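Long-range contacts in pseudoalteromonas arctica PAMC 21717 (Pseudoalteromonas arctica, PDB 5YL7), which hydrolyses peptide bonds as a cold-active, calcium-binding serine protease of the subtilase family: residues A[222-227]-A[241-246]; A[228-233]-A[319-324]; A[19-24]-A[327-332]; A[202-207]-A[234-239]; A[11-16]-A[256-261]. One frame throughout, in Å; residues are numbered along the deposited sequence.

Contact 1 (A[222-227]-A[241-246]); sequences ASVGRN and DVAAPG. With CA (calcium ion), chain F.
V224 packs on A243, A244 and P245 while its backbone pairs with the same strand. From CB, which rests beside G229 O, the side chain splits two ways. CG1, set opposite the carbonyl carbon (chi1 -62°), reaches the methyl of A243, with V224 CG1 to A243 CB at 4.0 Å. CG2 instead lies against the peptide link between A244 and P245, 3.7 Å from P245 N. A222 CB lies on the same face of the sheet as these groups, alongside A243 CB at 4.3 Å.

The backbones run parallel: A222 bridges A243, S223 bridges A244 and V224 bridges P245. V242 O takes the amide of A222 and A244 O that of V224, while A244 N and G246 N return bonds to A222 O and V224 O. The pairing joins strand 219-224 to strand 242-245, the outermost strand at this end of the central parallel sheet of the subtilisin-like fold; the short segments cross at 42°, a marked twist. On the other face, helix 280-297 packs against S223 and A244.

S223 OG, turned opposite its backbone N (chi1 174°), lies 3.1 Å from G246 CA and hydrogen-bonds to Y233 OH; a side chain at G246 would run into this hydroxyl. Next to V242, D241 grips a calcium ion with both carboxylate oxygens, OD2 at 2.4 Å and OD1 at 2.8 Å. Five waters, V218 O and E307 OE2 complete the shell, and N220 N also bonds to D241 OD2.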
# COMPACT_ATOMS: atom_id res chain seq x y z
N ALA A 222 8.13 -5.38 6.31
CA ALA A 222 7.62 -6.58 7.04
C ALA A 222 6.40 -6.15 7.84
O ALA A 222 6.16 -5.00 8.16
CB ALA A 222 8.69 -7.15 7.93
N SER A 223 5.59 -7.15 8.25
CA SER A 223 4.38 -6.94 8.97
C SER A 223 4.45 -7.35 10.43
O SER A 223 4.94 -8.50 10.68
CB SER A 223 3.26 -7.72 8.35
OG SER A 223 2.07 -7.62 9.15
N VAL A 224 4.02 -6.53 11.35
CA VAL A 224 3.75 -6.89 12.74
C VAL A 224 2.29 -7.03 12.95
O VAL A 224 1.42 -6.41 12.33
CB VAL A 224 4.38 -5.98 13.78
CG1 VAL A 224 5.91 -5.99 13.67
CG2 VAL A 224 3.85 -4.57 13.69
N GLY A 225 1.94 -7.86 13.95
CA GLY A 225 0.57 -7.93 14.48
C GLY A 225 0.35 -6.94 15.56
O GLY A 225 1.20 -6.15 15.96
N ARG A 226 -0.82 -7.04 16.19
CA ARG A 226 -1.23 -6.20 17.29
C ARG A 226 -0.36 -6.34 18.53
O ARG A 226 -0.32 -5.43 19.33
CB ARG A 226 -2.74 -6.45 17.55
CG ARG A 226 -3.36 -5.47 18.53
CD ARG A 226 -4.87 -5.63 18.49
NE ARG A 226 -5.56 -4.61 19.26
CZ ARG A 226 -6.90 -4.53 19.22
NH1 ARG A 226 -7.63 -5.40 18.55
NH2 ARG A 226 -7.44 -3.46 19.75
N ASN A 227 0.37 -7.43 18.64
CA ASN A 227 1.34 -7.58 19.70
C ASN A 227 2.64 -6.83 19.46
O ASN A 227 3.48 -6.78 20.34
CB ASN A 227 1.68 -9.08 19.99
CG ASN A 227 2.34 -9.77 18.80
OD1 ASN A 227 2.32 -9.26 17.67
ND2 ASN A 227 3.05 -10.84 19.05
N ASP A 241 13.56 -3.33 5.34
CA ASP A 241 14.01 -2.06 5.86
C ASP A 241 13.39 -1.69 7.15
O ASP A 241 14.05 -1.20 8.12
CB ASP A 241 13.71 -0.98 4.82
CG ASP A 241 14.51 -1.20 3.56
OD1 ASP A 241 15.80 -1.23 3.67
OD2 ASP A 241 13.99 -1.34 2.43
N VAL A 242 12.06 -1.86 7.26
CA VAL A 242 11.23 -1.49 8.43
C VAL A 242 10.06 -2.45 8.53
O VAL A 242 9.77 -3.17 7.57
CB VAL A 242 10.69 -0.05 8.33
CG1 VAL A 242 11.82 0.99 8.23
CG2 VAL A 242 9.74 0.10 7.15
N ALA A 243 9.39 -2.42 9.68
CA ALA A 243 8.15 -3.09 9.85
C ALA A 243 7.03 -2.13 10.12
O ALA A 243 7.25 -1.04 10.63
CB ALA A 243 8.24 -4.10 10.98
N ALA A 244 5.80 -2.60 9.89
CA ALA A 244 4.60 -1.80 10.22
C ALA A 244 3.47 -2.78 10.49
O ALA A 244 3.55 -3.93 10.04
CB ALA A 244 4.28 -0.81 9.10
N PRO A 245 2.38 -2.34 11.12
CA PRO A 245 1.27 -3.25 11.34
C PRO A 245 0.61 -3.68 10.08
O PRO A 245 0.07 -2.88 9.31
CB PRO A 245 0.33 -2.40 12.25
CG PRO A 245 0.70 -1.03 11.97
CD PRO A 245 2.16 -1.03 11.76
N GLY A 246 0.54 -5.00 9.85
CA GLY A 246 -0.27 -5.63 8.86
C GLY A 246 -1.33 -6.59 9.34
O GLY A 246 -2.08 -7.12 8.57
CA CA F . 15.80 -0.84 0.93
O HOH W 1 17.12 -2.84 2.51
O HOH W 2 18.12 -0.97 1.46
O HOH W 3 15.82 -3.29 1.08
O HOH W 4 16.12 -1.94 -1.33
O HOH W 5 16.79 0.79 -0.73

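Contact 2 (A[228-233]-A[319-324]); sequences GGRAYY and ATCTSC
The alkyl part of R230 runs alongside and nearly parallel to the C321-C324 disulfide bond, touching both sulfurs in turn. R230 CB meets C321 SG at 3.5 Å, R230 CG sits about equally far from the two sulfurs, and R230 CD approaches C324 SG at 3.9 Å. With CG turned opposite the backbone N (chi1 -168°), the chain runs from one sulfur to the other before bending at its third torsion. That bend carries NE to a water in the plane of the guanidinium, 3.1 Å away; the water also accepts the amide of T322 and so ties the head of the arginine to the opposite loop. NH1 goes elsewhere, to S234 O and N204 OD1.

The disulfide closes a tight Cys-Thr-Ser-Cys loop between helices 303-312 and 331-338, and R230 pins it to the loop that follows strand 219-224. C321 also touches V224 of that strand. Beside the disulfide the backbones are linked by one nearly straight hydrogen bond, R230 N to T320 O at 2.9 Å. A319 directs its methyl at the backbone of G229, with A319 CB 3.8 Å from G229 CA; a side chain at G229 would collide with this methyl and with T320 O.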
# COMPACT_ATOMS: atom_id res chain seq x y z
N GLY A 228 2.85 -6.26 18.26
CA GLY A 228 4.13 -5.65 17.95
C GLY A 228 5.25 -6.63 17.65
O GLY A 228 6.41 -6.17 17.61
N GLY A 229 4.93 -7.86 17.42
CA GLY A 229 5.89 -8.83 16.95
C GLY A 229 5.57 -9.25 15.55
O GLY A 229 4.50 -8.96 15.01
N ARG A 230 6.46 -10.06 14.96
CA ARG A 230 6.28 -10.42 13.57
C ARG A 230 4.97 -11.09 13.33
O ARG A 230 4.59 -12.07 14.02
CB ARG A 230 7.43 -11.36 13.07
CG ARG A 230 7.42 -11.52 11.57
CD ARG A 230 8.66 -12.23 11.07
NE ARG A 230 8.84 -13.57 11.60
CZ ARG A 230 8.29 -14.67 11.17
NH1 ARG A 230 7.51 -14.75 10.14
NH2 ARG A 230 8.64 -15.84 11.81
N ALA A 231 4.18 -10.68 12.36
CA ALA A 231 2.98 -11.42 11.99
C ALA A 231 3.37 -12.75 11.46
O ALA A 231 4.36 -12.88 10.75
CB ALA A 231 2.19 -10.60 10.94
N TYR A 232 2.60 -13.80 11.80
CA TYR A 232 3.05 -15.17 11.53
C TYR A 232 3.41 -15.41 10.10
O TYR A 232 4.30 -16.25 9.81
CB TYR A 232 1.99 -16.18 11.98
CG TYR A 232 0.63 -16.01 11.37
CD1 TYR A 232 0.27 -16.62 10.19
CD2 TYR A 232 -0.37 -15.21 11.98
CE1 TYR A 232 -0.99 -16.52 9.66
CE2 TYR A 232 -1.61 -15.09 11.50
CZ TYR A 232 -1.95 -15.74 10.33
OH TYR A 232 -3.24 -15.69 9.77
N TYR A 233 2.77 -14.79 9.13
CA TYR A 233 2.98 -15.00 7.72
C TYR A 233 4.12 -14.12 7.14
O TYR A 233 4.43 -14.32 5.98
CB TYR A 233 1.68 -14.71 6.94
CG TYR A 233 1.17 -13.31 7.21
CD1 TYR A 233 1.79 -12.21 6.65
CD2 TYR A 233 0.14 -13.04 8.13
CE1 TYR A 233 1.43 -10.92 7.00
CE2 TYR A 233 -0.23 -11.79 8.46
CZ TYR A 233 0.44 -10.71 7.97
OH TYR A 233 0.11 -9.41 8.29
N ALA A 319 7.68 -7.35 20.95
CA ALA A 319 7.70 -8.78 20.88
C ALA A 319 8.62 -9.20 19.75
O ALA A 319 8.87 -8.38 18.82
CB ALA A 319 6.28 -9.32 20.72
N THR A 320 9.00 -10.45 19.73
CA THR A 320 10.01 -10.97 18.81
C THR A 320 9.64 -10.54 17.32
O THR A 320 8.54 -10.86 16.86
CB THR A 320 9.96 -12.56 18.82
OG1 THR A 320 10.03 -13.11 20.18
CG2 THR A 320 11.10 -13.18 18.03
N CYS A 321 10.65 -9.96 16.66
CA CYS A 321 10.55 -9.76 15.21
C CYS A 321 11.95 -9.94 14.64
O CYS A 321 12.68 -8.92 14.54
CB CYS A 321 9.92 -8.40 14.87
SG CYS A 321 9.01 -8.30 13.33
N THR A 322 12.20 -11.18 14.21
CA THR A 322 13.53 -11.47 13.74
C THR A 322 13.68 -10.98 12.26
O THR A 322 12.88 -11.35 11.41
CB THR A 322 13.93 -12.94 13.85
OG1 THR A 322 13.39 -13.59 15.03
CG2 THR A 322 15.47 -13.05 13.85
N SER A 323 14.73 -10.28 12.06
CA SER A 323 15.03 -9.77 10.70
C SER A 323 13.88 -9.01 10.06
O SER A 323 13.48 -9.26 8.94
CB SER A 323 15.49 -10.85 9.80
OG SER A 323 16.69 -11.52 10.35
N CYS A 324 13.36 -8.09 10.85
CA CYS A 324 12.20 -7.28 10.53
C CYS A 324 12.61 -5.84 10.29
O CYS A 324 11.78 -4.89 10.45
CB CYS A 324 11.21 -7.28 11.64
SG CYS A 324 10.37 -8.86 11.89
O HOH W 6 10.25 -13.39 14.37

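Contact 3 (A[19-24]-A[327-332]); sequences GGLNLP and GIVDAA
Three direct hydrogen bonds tie L21 and N22 to the residues that start helix 331-338. L21 O receives the amide of A331 at 2.9 Å, the donor lying nearly on the line of the carbonyl bond. N22 O takes the next amide, that of A332, in a weak bond of 3.4 Å. The third is between side chains: N22 and D330 lie side by side, and N22 ND2 reaches D330 OD1 at 2.8 Å along a straight path. The hydrogen bond lies in the amide plane of N22 but meets the carboxylate from above its plane, the two planes being 61° apart. D330 CG stands opposite its backbone N (chi1 175°), which lets D330, the N-cap residue, cap A333 N with the same OD1. An alanine here is likely to leave both the side-chain amide of N22 and the backbone N-H of A333 without this acceptor and the first helical turn less firmly held.

One water spans the gap further back, donating to G20 O and to V329 O, each at 2.7 Å.

Apolar contacts fill the side away from N22. L23 CD2 presses on the methyl of A331, 3.6 Å from A331 CB, and L21 CD1 runs alongside V329, 4.1 Å from V329 CB. Both leucines also touch helix 280-297, so this contact brings the N-terminal segment and the C-terminal helix together over that helix.

Carbonyls of the N-terminal segment and the carboxylate of D330 thus occupy the start of the helix, whose partial positive charge would probably favour the ionised form of the aspartate.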
# COMPACT_ATOMS: atom_id res chain seq x y z
N GLY A 19 1.47 -2.26 18.84
CA GLY A 19 1.56 -2.51 17.40
C GLY A 19 1.17 -1.33 16.52
O GLY A 19 1.20 -1.50 15.28
N GLY A 20 0.92 -0.16 17.06
CA GLY A 20 0.48 0.93 16.24
C GLY A 20 1.57 1.82 15.73
O GLY A 20 2.74 1.76 16.08
N LEU A 21 1.16 2.70 14.78
CA LEU A 21 2.04 3.56 14.02
C LEU A 21 2.40 4.89 14.66
O LEU A 21 3.11 5.70 14.08
CB LEU A 21 1.46 3.79 12.62
CG LEU A 21 2.42 3.94 11.47
CD1 LEU A 21 3.14 2.66 11.11
CD2 LEU A 21 1.70 4.55 10.29
N ASN A 22 1.82 5.19 15.84
CA ASN A 22 2.07 6.42 16.58
C ASN A 22 1.68 7.64 15.76
O ASN A 22 2.43 8.61 15.71
CB ASN A 22 3.54 6.49 17.06
CG ASN A 22 3.74 7.41 18.23
OD1 ASN A 22 2.80 7.64 19.02
ND2 ASN A 22 4.94 7.97 18.33
N LEU A 23 0.48 7.57 15.18
CA LEU A 23 -0.04 8.63 14.29
C LEU A 23 -0.58 9.88 15.01
O LEU A 23 -0.36 10.97 14.48
CB LEU A 23 -1.02 8.07 13.35
CG LEU A 23 -0.36 7.38 12.15
CD1 LEU A 23 -1.33 6.41 11.48
CD2 LEU A 23 0.18 8.43 11.15
N PRO A 24 -1.32 9.77 16.13
CA PRO A 24 -1.94 11.02 16.62
C PRO A 24 -0.97 12.15 16.83
O PRO A 24 -1.30 13.32 16.41
CB PRO A 24 -2.60 10.52 17.92
CG PRO A 24 -3.05 9.12 17.60
CD PRO A 24 -1.85 8.58 16.81
N GLY A 327 13.06 -1.63 13.02
CA GLY A 327 12.06 -1.37 14.06
C GLY A 327 10.70 -1.19 13.41
O GLY A 327 10.58 -1.40 12.18
N ILE A 328 9.73 -0.81 14.21
CA ILE A 328 8.38 -0.46 13.71
C ILE A 328 8.38 1.02 13.38
O ILE A 328 8.82 1.86 14.17
CB ILE A 328 7.31 -0.78 14.74
CG1 ILE A 328 7.30 -2.28 15.06
CG2 ILE A 328 5.91 -0.27 14.31
CD1 ILE A 328 6.52 -2.66 16.29
N VAL A 329 7.90 1.38 12.20
CA VAL A 329 7.79 2.80 11.81
C VAL A 329 7.01 3.60 12.87
O VAL A 329 5.97 3.13 13.32
CB VAL A 329 7.14 2.90 10.39
CG1 VAL A 329 6.73 4.34 10.08
CG2 VAL A 329 8.09 2.35 9.38
N ASP A 330 7.62 4.73 13.19
CA ASP A 330 7.05 5.62 14.20
C ASP A 330 6.76 6.92 13.52
O ASP A 330 7.64 7.67 13.19
CB ASP A 330 8.06 5.77 15.36
CG ASP A 330 7.66 6.73 16.40
OD1 ASP A 330 6.76 7.58 16.19
OD2 ASP A 330 8.28 6.70 17.53
N ALA A 331 5.46 7.10 13.23
CA ALA A 331 5.10 8.28 12.40
C ALA A 331 5.54 9.57 13.05
O ALA A 331 5.98 10.49 12.37
CB ALA A 331 3.63 8.31 12.17
N ALA A 332 5.31 9.69 14.34
CA ALA A 332 5.67 10.96 15.05
C ALA A 332 7.13 11.27 14.97
O ALA A 332 7.56 12.41 14.64
CB ALA A 332 5.20 10.93 16.46
O HOH W 7 5.04 3.22 15.90

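Contact 4 (A[202-207]-A[234-239]); sequences NDNDNS and SNYGSN
N235 turns its amide to D203 and D205 through a first torsion of -69°, which sets CG opposite its own carbonyl carbon and beside its backbone N. At S207 and N239 the polar groups are instead held between backbone N and carbonyl carbon (chi1 61° and 71°), and this folds them onto each other.

The N235 amide is a hub. OD1 receives D203 N at 3.0 Å and D205 N at 2.9 Å from opposite faces of its plane, while ND2 donates to D203 OD2 at 2.9 Å, using the anti lone pair of a carboxylate nearly coplanar with the amide. A200 O is a second acceptor for ND2.

Beyond it the backbones make a single bridge: Y236 N bonds to D205 O at 3.1 Å and S207 N to Y236 O. The tyrosine ring folds back so that D205 O stands over its centre, with N204 OD1 at its edge; that oxygen is itself held by R230. S207 and N239 then grip each other twice, OG donating to N239 OD1 at 2.7 Å and N239 ND2 to S207 O at 3.2 Å.

These loops follow strands 195-199 and 219-224, neighbours in the parallel sheet. With no regular helix or strand, they are probably held by asparagine, aspartate and serine side chains that bond backbone groups, and by the bridge, so this chiefly polar contact probably depends on side-chain orientation.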
# COMPACT_ATOMS: atom_id res chain seq x y z
N ASN A 202 4.18 -12.76 2.13
CA ASN A 202 3.41 -13.43 3.18
C ASN A 202 3.70 -14.92 3.20
O ASN A 202 2.80 -15.70 3.52
CB ASN A 202 1.94 -13.21 3.03
CG ASN A 202 1.56 -11.76 2.94
OD1 ASN A 202 2.19 -10.83 3.54
ND2 ASN A 202 0.48 -11.47 2.20
N ASP A 203 4.92 -15.29 2.96
CA ASP A 203 5.32 -16.73 2.87
C ASP A 203 5.99 -17.21 4.09
O ASP A 203 6.54 -18.36 4.11
CB ASP A 203 6.22 -16.85 1.59
CG ASP A 203 5.68 -15.94 0.37
OD1 ASP A 203 4.87 -16.62 -0.30
OD2 ASP A 203 5.96 -14.65 0.05
N ASN A 204 6.18 -16.46 5.17
CA ASN A 204 6.92 -16.84 6.31
C ASN A 204 8.27 -17.37 5.84
O ASN A 204 8.76 -18.42 6.36
CB ASN A 204 6.20 -17.88 7.21
CG ASN A 204 6.91 -18.16 8.45
OD1 ASN A 204 7.62 -17.39 9.05
ND2 ASN A 204 6.75 -19.46 8.94
N ASP A 205 8.94 -16.61 4.99
CA ASP A 205 10.16 -17.10 4.37
C ASP A 205 11.10 -15.92 4.19
O ASP A 205 10.81 -14.75 4.44
CB ASP A 205 9.80 -17.78 3.04
CG ASP A 205 10.94 -18.65 2.38
OD1 ASP A 205 11.85 -18.99 3.05
OD2 ASP A 205 10.67 -18.87 1.20
N ASN A 206 12.29 -16.23 3.70
CA ASN A 206 13.36 -15.22 3.44
C ASN A 206 12.98 -14.29 2.32
O ASN A 206 12.73 -14.61 1.16
CB ASN A 206 14.64 -15.98 3.06
CG ASN A 206 15.84 -15.14 2.80
OD1 ASN A 206 15.79 -13.92 2.83
ND2 ASN A 206 16.99 -15.83 2.50
N SER A 207 12.89 -13.00 2.65
CA SER A 207 12.49 -11.94 1.78
C SER A 207 13.44 -11.69 0.64
O SER A 207 13.04 -11.09 -0.32
CB SER A 207 12.30 -10.67 2.62
OG SER A 207 13.49 -10.30 3.25
N SER A 234 4.59 -13.14 7.89
CA SER A 234 5.43 -12.15 7.21
C SER A 234 6.74 -12.75 6.80
O SER A 234 7.44 -13.43 7.56
CB SER A 234 5.71 -11.06 8.20
OG SER A 234 6.42 -9.97 7.48
N ASN A 235 7.18 -12.41 5.60
CA ASN A 235 8.57 -12.62 5.22
C ASN A 235 9.48 -11.78 6.05
O ASN A 235 9.06 -10.80 6.71
CB ASN A 235 8.75 -12.40 3.73
CG ASN A 235 8.11 -13.43 2.85
OD1 ASN A 235 7.76 -14.53 3.28
ND2 ASN A 235 7.89 -13.08 1.57
N TYR A 236 10.75 -12.13 6.02
CA TYR A 236 11.74 -11.53 6.91
C TYR A 236 13.14 -11.76 6.30
O TYR A 236 13.24 -12.67 5.48
CB TYR A 236 11.67 -12.14 8.35
CG TYR A 236 11.86 -13.60 8.37
CD1 TYR A 236 13.14 -14.22 8.16
CD2 TYR A 236 10.75 -14.46 8.29
CE1 TYR A 236 13.29 -15.62 7.99
CE2 TYR A 236 10.87 -15.84 8.22
CZ TYR A 236 12.11 -16.40 7.98
OH TYR A 236 12.16 -17.80 7.80
N GLY A 237 14.10 -10.98 6.66
CA GLY A 237 15.47 -11.13 6.09
C GLY A 237 16.18 -9.85 6.04
O GLY A 237 15.66 -8.77 6.47
N SER A 238 17.40 -9.90 5.49
CA SER A 238 18.24 -8.75 5.49
C SER A 238 17.75 -7.56 4.66
O SER A 238 18.04 -6.43 5.04
CB SER A 238 19.66 -9.14 4.94
OG SER A 238 20.18 -10.25 5.63
N ASN A 239 16.96 -7.81 3.63
CA ASN A 239 16.49 -6.74 2.82
C ASN A 239 15.22 -6.09 3.36
O ASN A 239 14.74 -5.11 2.79
CB ASN A 239 16.31 -7.14 1.36
CG ASN A 239 15.18 -8.04 1.10
OD1 ASN A 239 14.21 -8.10 1.91
ND2 ASN A 239 15.12 -8.73 -0.02
O HOH W 8 10.48 -19.60 7.75
O HOH W 9 17.82 -12.48 3.98

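Contact 5 (A[11-16]-A[256-261]); sequences QWHYYE and EGVLST
H13, Q11 and W12 each hold a backbone group of residues 257-259. H13 NE2 accepts the amide of L259 at 3.1 Å, although the donor stands well out of the imidazole plane. With NE2 accepting, ND1, which bonds to H286 NE2, is the likely site of the proton if the ring is neutral. Q11 NE2 donates to L259 O at 3.0 Å from above the carbonyl plane, while Q11 OE1 accepts A119 N. W12 NE1 donates to G257 O at 2.9 Å, the acceptor at the indole edge but tilted out of its plane. Water supplements these bonds: one donates to both Y14 OH and L259 O.

The short helix 12-15 and the residue before it thus pack against the start of strand 258-263, which pairs antiparallel with strand 272-277; the contact fastens the N-terminal segment of this subtilase to that two-stranded sheet.

H13 is also gripped over its faces. V258 CG1 makes a CH-pi contact, 3.8 Å from the ring centroid and 18° off the normal, and the carbonyl carbon of Q11 sits over the opposite face. A first torsion of 42° places the imidazole between backbone N and carbonyl carbon, facing the strand. A leucine in its place would probably leave the L259 amide and H286 without their partner, and V258 CG1 without the ring face it packs on.

Further out, Q11 CG packs at 4.1 Å on L259 CB, and both W12 and H13 rest on P245 of the central sheet's edge strand. L259 in turn touches Y274 and Y276 of its partner strand.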
# COMPACT_ATOMS: atom_id res chain seq x y z
N GLN A 11 -9.19 0.97 14.67
CA GLN A 11 -7.94 1.00 13.90
C GLN A 11 -6.77 1.10 14.86
O GLN A 11 -6.00 2.01 14.92
CB GLN A 11 -7.97 2.19 12.91
CG GLN A 11 -9.04 1.99 11.85
CD GLN A 11 -9.06 3.06 10.82
OE1 GLN A 11 -9.38 4.23 11.08
NE2 GLN A 11 -8.67 2.69 9.58
N TRP A 12 -6.60 -0.04 15.60
CA TRP A 12 -5.54 -0.16 16.61
C TRP A 12 -4.16 0.16 16.06
O TRP A 12 -3.25 0.64 16.74
CB TRP A 12 -5.54 -1.58 17.22
CG TRP A 12 -5.41 -2.68 16.22
CD1 TRP A 12 -6.36 -3.39 15.62
CD2 TRP A 12 -4.15 -3.16 15.66
NE1 TRP A 12 -5.84 -4.24 14.71
CE2 TRP A 12 -4.48 -4.12 14.71
CE3 TRP A 12 -2.80 -2.88 15.88
CZ2 TRP A 12 -3.49 -4.78 13.92
CZ3 TRP A 12 -1.85 -3.54 15.10
CH2 TRP A 12 -2.20 -4.48 14.16
N HIS A 13 -4.03 -0.20 14.77
CA HIS A 13 -2.81 -0.08 14.03
C HIS A 13 -2.32 1.36 13.83
O HIS A 13 -1.19 1.61 13.47
CB HIS A 13 -2.91 -0.86 12.73
CG HIS A 13 -4.21 -0.71 12.04
ND1 HIS A 13 -4.42 0.27 11.07
CD2 HIS A 13 -5.42 -1.36 12.21
CE1 HIS A 13 -5.73 0.18 10.73
NE2 HIS A 13 -6.36 -0.79 11.37
N TYR A 14 -3.17 2.35 14.09
CA TYR A 14 -2.80 3.74 14.06
C TYR A 14 -2.31 4.31 15.36
O TYR A 14 -1.61 5.31 15.33
CB TYR A 14 -3.97 4.60 13.59
CG TYR A 14 -4.45 4.38 12.13
CD1 TYR A 14 -3.69 3.68 11.20
CD2 TYR A 14 -5.67 4.90 11.76
CE1 TYR A 14 -4.16 3.54 9.91
CE2 TYR A 14 -6.12 4.77 10.48
CZ TYR A 14 -5.36 4.11 9.54
OH TYR A 14 -5.80 3.96 8.21
N TYR A 15 -2.69 3.69 16.48
CA TYR A 15 -2.46 4.40 17.76
C TYR A 15 -2.12 3.51 18.94
O TYR A 15 -1.67 4.13 19.96
CB TYR A 15 -3.74 5.18 18.15
CG TYR A 15 -4.90 4.35 18.55
CD1 TYR A 15 -5.08 3.98 19.87
CD2 TYR A 15 -5.88 3.93 17.67
CE1 TYR A 15 -6.09 3.25 20.29
CE2 TYR A 15 -6.92 3.15 17.99
CZ TYR A 15 -7.06 2.76 19.39
OH TYR A 15 -8.04 1.95 19.79
N GLU A 16 -2.33 2.23 18.95
CA GLU A 16 -2.00 1.44 20.22
C GLU A 16 -0.50 1.38 20.38
O GLU A 16 0.30 1.39 19.46
CB GLU A 16 -2.55 0.05 20.12
CG GLU A 16 -3.98 -0.02 20.39
CD GLU A 16 -4.52 -1.41 20.56
OE1 GLU A 16 -3.87 -2.41 20.24
OE2 GLU A 16 -5.70 -1.55 20.99
N GLU A 256 -8.62 -8.37 14.83
CA GLU A 256 -7.16 -8.28 15.00
C GLU A 256 -6.46 -7.81 13.71
O GLU A 256 -5.27 -7.46 13.71
CB GLU A 256 -6.56 -9.63 15.41
CG GLU A 256 -6.97 -10.11 16.80
CD GLU A 256 -6.47 -9.24 17.85
OE1 GLU A 256 -5.23 -9.32 18.14
OE2 GLU A 256 -7.11 -8.34 18.34
N GLY A 257 -7.17 -7.79 12.56
CA GLY A 257 -6.61 -7.28 11.30
C GLY A 257 -6.57 -5.78 11.23
O GLY A 257 -6.88 -5.06 12.17
N VAL A 258 -6.28 -5.35 10.02
CA VAL A 258 -6.20 -3.92 9.67
C VAL A 258 -7.51 -3.50 9.01
O VAL A 258 -7.94 -4.13 8.04
CB VAL A 258 -4.98 -3.63 8.78
CG1 VAL A 258 -5.08 -2.26 8.16
CG2 VAL A 258 -3.70 -3.85 9.51
N LEU A 259 -8.18 -2.53 9.62
CA LEU A 259 -9.50 -2.09 9.14
C LEU A 259 -9.35 -0.94 8.14
O LEU A 259 -8.58 -0.01 8.32
CB LEU A 259 -10.30 -1.54 10.31
CG LEU A 259 -11.74 -1.13 10.05
CD1 LEU A 259 -12.61 -2.27 9.62
CD2 LEU A 259 -12.39 -0.48 11.26
N SER A 260 -10.07 -1.11 7.01
CA SER A 260 -10.05 -0.09 5.97
C SER A 260 -11.34 -0.13 5.19
O SER A 260 -12.24 -0.93 5.41
CB SER A 260 -8.81 -0.22 5.12
OG SER A 260 -8.61 0.94 4.37
N THR A 261 -11.40 0.79 4.20
CA THR A 261 -12.47 0.80 3.18
C THR A 261 -12.52 -0.43 2.42
O THR A 261 -11.44 -1.02 2.05
CB THR A 261 -12.28 2.03 2.27
OG1 THR A 261 -10.88 2.16 1.90
CG2 THR A 261 -12.63 3.32 3.00
O HOH W 10 -8.41 2.96 6.46
O HOH W 11 -6.09 1.13 7.55

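In the fold
Contact 1, the edge-strand pairing of the parallel sheet, touches each of the other four. Its centre is about 7 Å from that of contact 2, about 10 Å from that of contact 3 and about 12 Å from those of contacts 4 and 5, whose own centres are about 22 Å apart. Contacts 2 and 4 hold the 225-241 connection between its strands, and the segments of contacts 1, 2 and 4 alternate along the chain. Contacts 3 and 5, which also cross and enclose contact 1 in sequence, bring in the N-terminal residues 11-24. R226 links contacts 1 and 5 by salt bridges. Together the five contacts tie both terminal regions to the sheet edge formed by strand 242-245.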